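Long-range contacts in haloacid dehalogenase-like hydrolase (Bacteroides thetaiotaomicron, PDB 2RBK), which probably acts as a magnesium-dependent phosphatase of the haloacid dehalogenase superfamily, with magnesium and a vanadium oxo ligand in its active site: residues C104-E109 and I148-F153; S113-N118 and V137-A142; P164-C169 and A179-K184. One frame throughout, in Å; residues are numbered along the deposited sequence. Where two conformers were deposited one is given.

Overall arrangement
All three contacts lie in what is probably the cap of this hydrolase. Interaction 1 is buried and held by backbone hydrogen bonds between strands 104-107 and 149-152, with apolar side chains packed on both faces. Interaction 2 is also buried and shares its sheet: strand 112-115 pairs with strand 104-107, and Phe106 touches Cys115. There a short helix packs on the strand through sulfur, ring and methyl groups, with waters at its edge. Interaction 3 meets interaction 1 on strand 149-152, where the backbones of Met150 and Val181 are probably hydrogen-bonded. It is only partly buried and joins a turn to a strand by apolar contacts and a water. Interactions 2 and 3 do not touch; their nearest atoms are about 11 Å apart.

Interaction 1 (C104-E109 and I148-F153); sequences CIFVEE and IQMTPF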
loop_
_atom_site.group_PDB
_atom_site.type_symbol
_atom_site.label_atom_id
_atom_site.label_comp_id
_atom_site.label_asym_id
_atom_site.label_seq_id
_atom_site.Cartn_x
_atom_site.Cartn_y
_atom_site.Cartn_z
ATOM N N CYS A 104 7.138 0.405 16.561
ATOM C CA CYS A 104 7.453 0.775 15.181
ATOM C C CYS A 104 8.003 -0.453 14.460
ATOM O O CYS A 104 8.844 -1.159 15.004
ATOM C CB CYS A 104 8.454 1.917 15.149
ATOM S SG CYS A 104 8.702 2.654 13.512
ATOM N N ILE A 105 7.486 -0.688 13.264
ATOM C CA ILE A 105 7.967 -1.721 12.341
ATOM C C ILE A 105 9.013 -1.107 11.443
ATOM O O ILE A 105 8.899 0.041 10.957
ATOM C CB ILE A 105 6.810 -2.314 11.536
ATOM C CG1 ILE A 105 5.796 -3.015 12.437
ATOM C CG2 ILE A 105 7.255 -3.177 10.401
ATOM C CD1 ILE A 105 4.481 -3.302 11.763
ATOM N N PHE A 106 10.100 -1.863 11.222
ATOM C CA PHE A 106 11.201 -1.465 10.336
ATOM C C PHE A 106 11.355 -2.505 9.270
ATOM O O PHE A 106 11.604 -3.685 9.599
ATOM C CB PHE A 106 12.509 -1.267 11.117
ATOM C CG PHE A 106 12.467 -0.134 12.113
ATOM C CD1 PHE A 106 11.932 -0.320 13.382
ATOM C CD2 PHE A 106 12.937 1.126 11.788
ATOM C CE1 PHE A 106 11.871 0.712 14.258
ATOM C CE2 PHE A 106 12.908 2.142 12.695
ATOM C CZ PHE A 106 12.346 1.946 13.950
ATOM N N VAL A 107 11.221 -2.137 8.013
ATOM C CA VAL A 107 11.233 -3.064 6.916
ATOM C C VAL A 107 12.502 -2.855 6.079
ATOM O O VAL A 107 12.746 -1.741 5.593
ATOM C CB VAL A 107 9.989 -2.920 5.991
ATOM C CG1 VAL A 107 9.970 -4.125 5.078
ATOM C CG2 VAL A 107 8.724 -2.751 6.764
ATOM N N GLU A 108 13.267 -3.909 5.916
ATOM C CA GLU A 108 14.434 -3.978 5.051
ATOM C C GLU A 108 14.026 -4.730 3.794
ATOM O O GLU A 108 12.935 -5.263 3.683
ATOM C CB GLU A 108 15.561 -4.700 5.753
ATOM C CG GLU A 108 16.017 -4.027 7.045
ATOM C CD GLU A 108 16.876 -4.978 7.837
ATOM O OE1 GLU A 108 18.075 -5.137 7.635
ATOM O OE2 GLU A 108 16.294 -5.666 8.699
ATOM N N GLU A 109 14.937 -4.791 2.804
ATOM C CA GLU A 109 14.598 -5.486 1.571
ATOM C C GLU A 109 14.177 -6.940 1.809
ATOM O O GLU A 109 13.223 -7.388 1.191
ATOM C CB GLU A 109 15.804 -5.419 0.630
ATOM C CG GLU A 109 15.455 -5.995 -0.716
ATOM C CD GLU A 109 16.444 -5.902 -1.838
ATOM O OE1 GLU A 109 17.631 -5.659 -1.569
ATOM O OE2 GLU A 109 16.026 -6.062 -3.037
ATOM N N ILE A 148 13.797 0.494 4.227
ATOM C CA ILE A 148 12.982 0.917 3.087
ATOM C C ILE A 148 11.694 1.552 3.526
ATOM O O ILE A 148 11.228 2.569 2.943
ATOM C CB ILE A 148 12.705 -0.260 2.155
ATOM C CG1 ILE A 148 14.038 -0.911 1.730
ATOM C CG2 ILE A 148 11.869 0.169 0.980
ATOM C CD1 ILE A 148 13.926 -1.987 0.713
ATOM N N GLN A 149 11.066 1.064 4.598
ATOM C CA GLN A 149 9.837 1.616 5.123
ATOM C C GLN A 149 9.825 1.437 6.647
ATOM O O GLN A 149 10.237 0.410 7.155
ATOM C CB GLN A 149 8.587 0.950 4.514
ATOM C CG GLN A 149 7.275 1.544 5.029
ATOM C CD GLN A 149 6.114 1.047 4.190
ATOM O OE1 GLN A 149 5.817 1.692 3.153
ATOM N NE2 GLN A 149 5.485 -0.058 4.532
ATOM N N MET A 150 9.336 2.472 7.347
ATOM C CA MET A 150 9.037 2.361 8.767
ATOM C C MET A 150 7.571 2.564 8.983
ATOM O O MET A 150 6.964 3.413 8.324
ATOM C CB MET A 150 9.765 3.421 9.569
ATOM C CG MET A 150 11.179 3.519 9.478
ATOM S SD MET A 150 11.933 4.889 10.289
ATOM C CE MET A 150 11.574 6.419 9.569
ATOM N N THR A 151 7.010 1.846 9.922
ATOM C CA THR A 151 5.575 1.935 10.246
ATOM C C THR A 151 5.409 2.197 11.735
ATOM O O THR A 151 5.284 1.222 12.522
ATOM C CB THR A 151 4.875 0.689 9.731
ATOM O OG1 THR A 151 5.087 0.622 8.307
ATOM C CG2 THR A 151 3.397 0.783 10.023
ATOM N N PRO A 152 5.471 3.451 12.132
ATOM C CA PRO A 152 5.230 3.810 13.531
ATOM C C PRO A 152 3.752 3.824 13.867
ATOM O O PRO A 152 2.903 4.253 13.096
ATOM C CB PRO A 152 5.811 5.260 13.624
ATOM C CG PRO A 152 5.594 5.776 12.238
ATOM C CD PRO A 152 5.897 4.630 11.329
ATOM N N PHE A 153 3.437 3.334 15.094
ATOM C CA PHE A 153 2.071 3.292 15.582
ATOM C C PHE A 153 1.840 4.601 16.334
ATOM O O PHE A 153 1.803 4.686 17.568
ATOM C CB PHE A 153 1.857 2.048 16.464
ATOM C CG PHE A 153 1.701 0.817 15.627
ATOM C CD1 PHE A 153 2.837 0.326 14.979
ATOM C CD2 PHE A 153 0.522 0.129 15.382
ATOM C CE1 PHE A 153 2.748 -0.793 14.187
ATOM C CE2 PHE A 153 0.423 -1.009 14.588
ATOM C CZ PHE A 153 1.572 -1.452 13.941
#
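An antiparallel strand pair with a classic beta bulge joins Cys104-Val107 to Gln149-Pro152. Ile105 and Thr151 form a hydrogen-bonded pair. Ile105 N donates to Thr151 O at 3.0 Å, almost straight at 172° but from above the carbonyl plane. Thr151 N returns a bond of 2.8 Å to Ile105 O. Val107 N then reaches Gln149 O at 2.9 Å, nearly end-on to the carbonyl. At the bulge Val107 O takes Ile148 N at 2.8 Å and, weakly, Gln149 N at 3.4 Å.

On one face Phe106 meets Met150. Met150 CG lies 3.8 Å from Phe106 CD2, and its SD stands obliquely beside the ring, a Met-aromatic contact. Phe106 CG is anti to its carbonyl carbon (chi1 -65°), which brings the ring's CD2-CE2 side to the thioether. An alanine here would take the ring away from Met150 SD, and the thioether would probably be freer to turn, with a gap likely beside it. Nearby, Cys104 SG rests 3.9 Å from Pro152 CB. On the other face Ile105 CD1 touches the edge of the Phe153 ring, in its plane.

Gln149 bonds to Gly44 and Asn69, and its side chain lies about 8 Å from the bound vanadium ligand. The pair lies in a three-stranded antiparallel sheet, consistent with the C2-type cap of Cof-like members of the superfamily.

Interaction 2 (S113-N118 and V137-A142); sequences SVCQPN and VSFEEA
Cys115 CB sits over the centre of the Phe139 ring, 3.4 Å from its centroid and 8° off the normal. This is a CH-pi contact. The sulfur lies over the same face, further from the centre, and makes a sulfur-aromatic contact as well. Cys115 SG is anti to its carbonyl carbon (chi1 -59°), which sets it 3.5 Å from Ala142 CB, one turn along the helix from Ser138. Phe106 of the adjoining strand also touches Cys115, Phe139 and Ala142.

Further out, Val137 CG2 packs on Ser113 CB at 3.6 Å. Gln116 CG comes obliquely to Phe139 CE1, also at 3.6 Å.

Polar contacts mark the border. Val137 N donates to Val114 O at 3.0 Å, with an angle of 159° at the hydrogen. One water accepts from Gln116 N at 2.9 Å and donates to Val137 O at 2.8 Å. A second water accepts from both Gln116 NE2 and Phe139 N, a backbone N-H in the first turn of the helix. Ser138 OG takes Glu141 N at 3.0 Å.

Ser138 is thus the N-cap residue, and its bond to Glu141 N is the capping bond. The whole is a capped short helix lying against an edge strand of an antiparallel sheet.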
loop_
_atom_site.group_PDB
_atom_site.type_symbol
_atom_site.label_atom_id
_atom_site.label_comp_id
_atom_site.label_asym_id
_atom_site.label_seq_id
_atom_site.Cartn_x
_atom_site.Cartn_y
_atom_site.Cartn_z
ATOM N N SER A 113 11.028 -6.346 10.943
ATOM C CA SER A 113 11.141 -6.381 12.405
ATOM C C SER A 113 10.193 -5.417 13.045
ATOM O O SER A 113 9.789 -4.423 12.447
ATOM C CB SER A 113 12.572 -5.973 12.790
ATOM O OG SER A 113 13.567 -6.647 12.121
ATOM N N VAL A 114 9.903 -5.653 14.320
ATOM C CA VAL A 114 9.111 -4.711 15.130
ATOM C C VAL A 114 9.834 -4.459 16.416
ATOM O O VAL A 114 10.455 -5.361 16.992
ATOM C CB VAL A 114 7.677 -5.223 15.309
ATOM C CG1 VAL A 114 7.627 -6.551 16.079
ATOM C CG2 VAL A 114 6.821 -4.170 15.966
ATOM N N CYS A 115 9.747 -3.192 16.858
ATOM C CA CYS A 115 10.376 -2.760 18.092
ATOM C C CYS A 115 9.264 -2.494 19.120
ATOM O O CYS A 115 8.312 -1.781 18.846
ATOM C CB CYS A 115 11.208 -1.546 17.881
ATOM S SG CYS A 115 12.522 -1.750 16.666
ATOM N N GLN A 116 9.413 -3.092 20.322
ATOM C CA GLN A 116 8.506 -2.918 21.440
ATOM C C GLN A 116 7.030 -3.075 21.082
ATOM O O GLN A 116 6.155 -2.231 21.393
ATOM C CB GLN A 116 8.775 -1.585 22.153
ATOM C CG GLN A 116 10.190 -1.363 22.634
ATOM C CD GLN A 116 10.604 -2.263 23.745
ATOM O OE1 GLN A 116 9.771 -2.620 24.617
ATOM N NE2 GLN A 116 11.900 -2.551 23.860
ATOM N N PRO A 117 6.701 -4.191 20.447
ATOM C CA PRO A 117 5.311 -4.366 20.063
ATOM C C PRO A 117 4.345 -4.339 21.264
ATOM O O PRO A 117 4.722 -4.882 22.308
ATOM C CB PRO A 117 5.317 -5.724 19.379
ATOM C CG PRO A 117 6.515 -6.479 19.901
ATOM C CD PRO A 117 7.508 -5.373 20.128
ATOM N N ASN A 118 3.182 -3.725 21.125
ATOM C CA ASN A 118 2.234 -3.521 22.255
ATOM C C ASN A 118 0.786 -3.772 21.789
ATOM O O ASN A 118 0.568 -4.376 20.721
ATOM C CB ASN A 118 2.406 -2.206 22.959
ATOM C CG ASN A 118 1.952 -0.988 22.201
ATOM O OD1 ASN A 118 1.355 -1.105 21.157
ATOM N ND2 ASN A 118 2.205 0.228 22.730
ATOM N N VAL A 137 12.988 -6.897 17.458
ATOM C CA VAL A 137 14.370 -6.469 17.600
ATOM C C VAL A 137 14.357 -5.187 18.436
ATOM O O VAL A 137 13.321 -4.481 18.510
ATOM C CB VAL A 137 15.084 -6.246 16.265
ATOM C CG1 VAL A 137 14.968 -7.521 15.424
ATOM C CG2 VAL A 137 14.667 -5.034 15.522
ATOM N N SER A 138 15.521 -4.852 19.005
ATOM C CA SER A 138 15.630 -3.611 19.740
ATOM C C SER A 138 15.574 -2.418 18.827
ATOM O O SER A 138 15.976 -2.453 17.663
ATOM C CB SER A 138 16.898 -3.570 20.583
ATOM O OG SER A 138 18.021 -3.439 19.695
ATOM N N PHE A 139 15.161 -1.266 19.391
ATOM C CA PHE A 139 15.237 -0.010 18.670
ATOM C C PHE A 139 16.667 0.298 18.262
ATOM O O PHE A 139 16.892 0.859 17.193
ATOM C CB PHE A 139 14.671 1.146 19.475
ATOM C CG PHE A 139 13.171 1.317 19.402
ATOM C CD1 PHE A 139 12.346 1.072 20.475
ATOM C CD2 PHE A 139 12.589 1.749 18.206
ATOM C CE1 PHE A 139 11.004 1.291 20.358
ATOM C CE2 PHE A 139 11.253 1.979 18.123
ATOM C CZ PHE A 139 10.439 1.723 19.223
ATOM N N GLU A 140 17.637 -0.027 19.122
ATOM C CA GLU A 140 19.020 0.208 18.795
ATOM C C GLU A 140 19.415 -0.522 17.525
ATOM O O GLU A 140 20.012 0.045 16.587
ATOM C CB GLU A 140 19.949 -0.134 19.975
ATOM C CG GLU A 140 21.380 0.246 19.691
ATOM C CD GLU A 140 21.649 1.726 19.765
ATOM O OE1 GLU A 140 21.605 2.422 18.726
ATOM O OE2 GLU A 140 21.915 2.166 20.926
ATOM N N GLU A 141 19.085 -1.795 17.488
ATOM C CA GLU A 141 19.449 -2.546 16.287
ATOM C C GLU A 141 18.711 -2.012 15.072
ATOM O O GLU A 141 19.281 -1.871 13.980
ATOM C CB GLU A 141 19.073 -4.010 16.447
ATOM C CG GLU A 141 20.009 -4.816 17.208
ATOM C CD GLU A 141 19.832 -6.328 17.163
ATOM O OE1 GLU A 141 19.084 -6.874 16.302
ATOM O OE2 GLU A 141 20.420 -6.961 18.005
ATOM N N ALA A 142 17.424 -1.754 15.196
ATOM C CA ALA A 142 16.653 -1.169 14.078
ATOM C C ALA A 142 17.209 0.121 13.574
ATOM O O ALA A 142 17.228 0.445 12.338
ATOM C CB ALA A 142 15.225 -0.966 14.552
HETATM O O HOH W 1 14.431 -1.259 22.472
HETATM O O HOH W 2 12.014 -4.172 20.965
#

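Interaction 3 (P164-C169 and A179-K184); sequences PSIPTC and ADVTAK
Val181 is the apolar meeting point with the turn at Ile166-Cys169. Its CG1 is anti to the backbone N (chi1 -178°) and faces two residues. Ile166 CD1 comes tip to tip at 4.1 Å from Val181 CG1. Cys169 CB is nearer, 3.5 Å from the same methyl, with the sulfur beside it.

Thr182 follows, with its side chain pointing away from the turn and OG1 bonded to Asp186. Its backbone is what touches: Thr182 O is 3.1 Å from Cys169 CB, a tight approach. At Ala183 the chains are still close, with Ala183 CA 4.5 Å from Cys169 CA.

Lys184, which is exposed, ends the contact. Thr168 O lies 3.2 Å from Lys184 CA and 3.3 Å from Lys184 CB. The lysine chain bends at chi2 (80°), which brings CD back beside this same carbonyl oxygen. The two segments share no direct hydrogen bond. Instead, a water accepts from Lys184 N at 2.9 Å and donates to Thr168 OG1 at 2.8 Å. Thr168 OG1 also bonds to Glu89.

The type I turn from Ile166 to Cys169 rests on helix 87-100 through Glu89 and leads into strand 170-172. That strand pairs with strand 180-182, which on its other side bonds to strand 149-152 through Val181 and Met150.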
loop_
_atom_site.group_PDB
_atom_site.type_symbol
_atom_site.label_atom_id
_atom_site.label_comp_id
_atom_site.label_asym_id
_atom_site.label_seq_id
_atom_site.Cartn_x
_atom_site.Cartn_y
_atom_site.Cartn_z
ATOM N N PRO A 164 9.184 17.292 12.191
ATOM C CA PRO A 164 10.403 18.076 11.976
ATOM C C PRO A 164 11.639 17.214 11.988
ATOM O O PRO A 164 12.629 17.652 11.403
ATOM C CB PRO A 164 10.482 19.020 13.189
ATOM C CG PRO A 164 9.021 19.180 13.464
ATOM C CD PRO A 164 8.484 17.769 13.368
ATOM N N SER A 165 11.574 16.035 12.616
ATOM C CA SER A 165 12.775 15.197 12.528
ATOM C C SER A 165 12.755 14.142 11.434
ATOM O O SER A 165 13.747 13.433 11.278
ATOM C CB SER A 165 13.025 14.514 13.878
ATOM O OG SER A 165 12.903 15.488 14.911
ATOM N N ILE A 166 11.723 14.081 10.586
ATOM C CA ILE A 166 11.724 13.262 9.351
ATOM C C ILE A 166 11.470 14.195 8.157
ATOM O O ILE A 166 10.482 14.009 7.428
ATOM C CB ILE A 166 10.763 12.032 9.404
ATOM C CG1 ILE A 166 9.350 12.383 9.778
ATOM C CG2 ILE A 166 11.347 11.000 10.395
ATOM C CD1 ILE A 166 8.234 11.341 9.443
ATOM N N PRO A 167 12.343 15.197 7.937
ATOM C CA PRO A 167 12.028 16.273 7.033
ATOM C C PRO A 167 11.958 15.968 5.561
ATOM O O PRO A 167 11.429 16.828 4.825
ATOM C CB PRO A 167 13.155 17.272 7.241
ATOM C CG PRO A 167 14.309 16.386 7.624
ATOM C CD PRO A 167 13.653 15.421 8.584
ATOM N N THR A 168 12.413 14.825 5.139
ATOM C CA THR A 168 12.365 14.515 3.713
ATOM C C THR A 168 11.478 13.329 3.394
ATOM O O THR A 168 11.253 13.045 2.242
ATOM C CB THR A 168 13.767 14.316 3.082
ATOM O OG1 THR A 168 14.351 13.127 3.544
ATOM C CG2 THR A 168 14.686 15.527 3.296
ATOM N N CYS A 169 10.951 12.632 4.357
ATOM C CA CYS A 169 10.168 11.423 4.127
ATOM C C CYS A 169 8.730 11.752 3.736
ATOM O O CYS A 169 8.146 12.766 4.105
ATOM C CB CYS A 169 10.152 10.525 5.335
ATOM S SG CYS A 169 11.670 9.749 5.780
ATOM N N ALA A 179 1.083 4.759 10.609
ATOM C CA ALA A 179 1.424 5.386 9.338
ATOM C C ALA A 179 2.618 4.649 8.737
ATOM O O ALA A 179 3.411 4.077 9.470
ATOM C CB ALA A 179 1.742 6.871 9.530
ATOM N N ASP A 180 2.790 4.773 7.422
ATOM C CA ASP A 180 3.948 4.279 6.716
ATOM C C ASP A 180 4.820 5.450 6.286
ATOM O O ASP A 180 4.313 6.407 5.687
ATOM C CB ASP A 180 3.542 3.508 5.460
ATOM C CG ASP A 180 2.814 2.202 5.704
ATOM O OD1 ASP A 180 3.088 1.507 6.709
ATOM O OD2 ASP A 180 1.975 1.887 4.793
ATOM N N VAL A 181 6.103 5.341 6.538
ATOM C CA VAL A 181 7.093 6.366 6.265
ATOM C C VAL A 181 8.082 5.784 5.255
ATOM O O VAL A 181 8.655 4.717 5.484
ATOM C CB VAL A 181 7.789 6.782 7.549
ATOM C CG1 VAL A 181 8.793 7.912 7.257
ATOM C CG2 VAL A 181 6.789 7.258 8.583
ATOM N N THR A 182 8.298 6.526 4.144
ATOM C CA THR A 182 9.196 6.151 3.074
ATOM C C THR A 182 9.995 7.372 2.662
ATOM O O THR A 182 9.727 8.501 3.074
ATOM C CB THR A 182 8.403 5.578 1.883
ATOM O OG1 THR A 182 7.383 6.532 1.552
ATOM C CG2 THR A 182 7.826 4.196 2.179
ATOM N N ALA A 183 11.017 7.150 1.819
ATOM C CA ALA A 183 11.879 8.239 1.409
ATOM C C ALA A 183 11.184 9.214 0.471
ATOM O O ALA A 183 10.103 8.970 -0.085
ATOM C CB ALA A 183 13.129 7.650 0.745
ATOM N N LYS A 184 11.831 10.367 0.268
ATOM C CA LYS A 184 11.333 11.469 -0.534
ATOM C C LYS A 184 10.795 11.013 -1.864
ATOM O O LYS A 184 11.473 10.393 -2.651
ATOM C CB LYS A 184 12.481 12.467 -0.779
ATOM C CG LYS A 184 12.269 13.645 -1.681
ATOM C CD LYS A 184 11.530 14.685 -0.839
ATOM C CE LYS A 184 11.477 16.008 -1.576
ATOM N NZ LYS A 184 10.407 16.804 -0.881
HETATM O O HOH W 3 14.146 10.877 1.907
#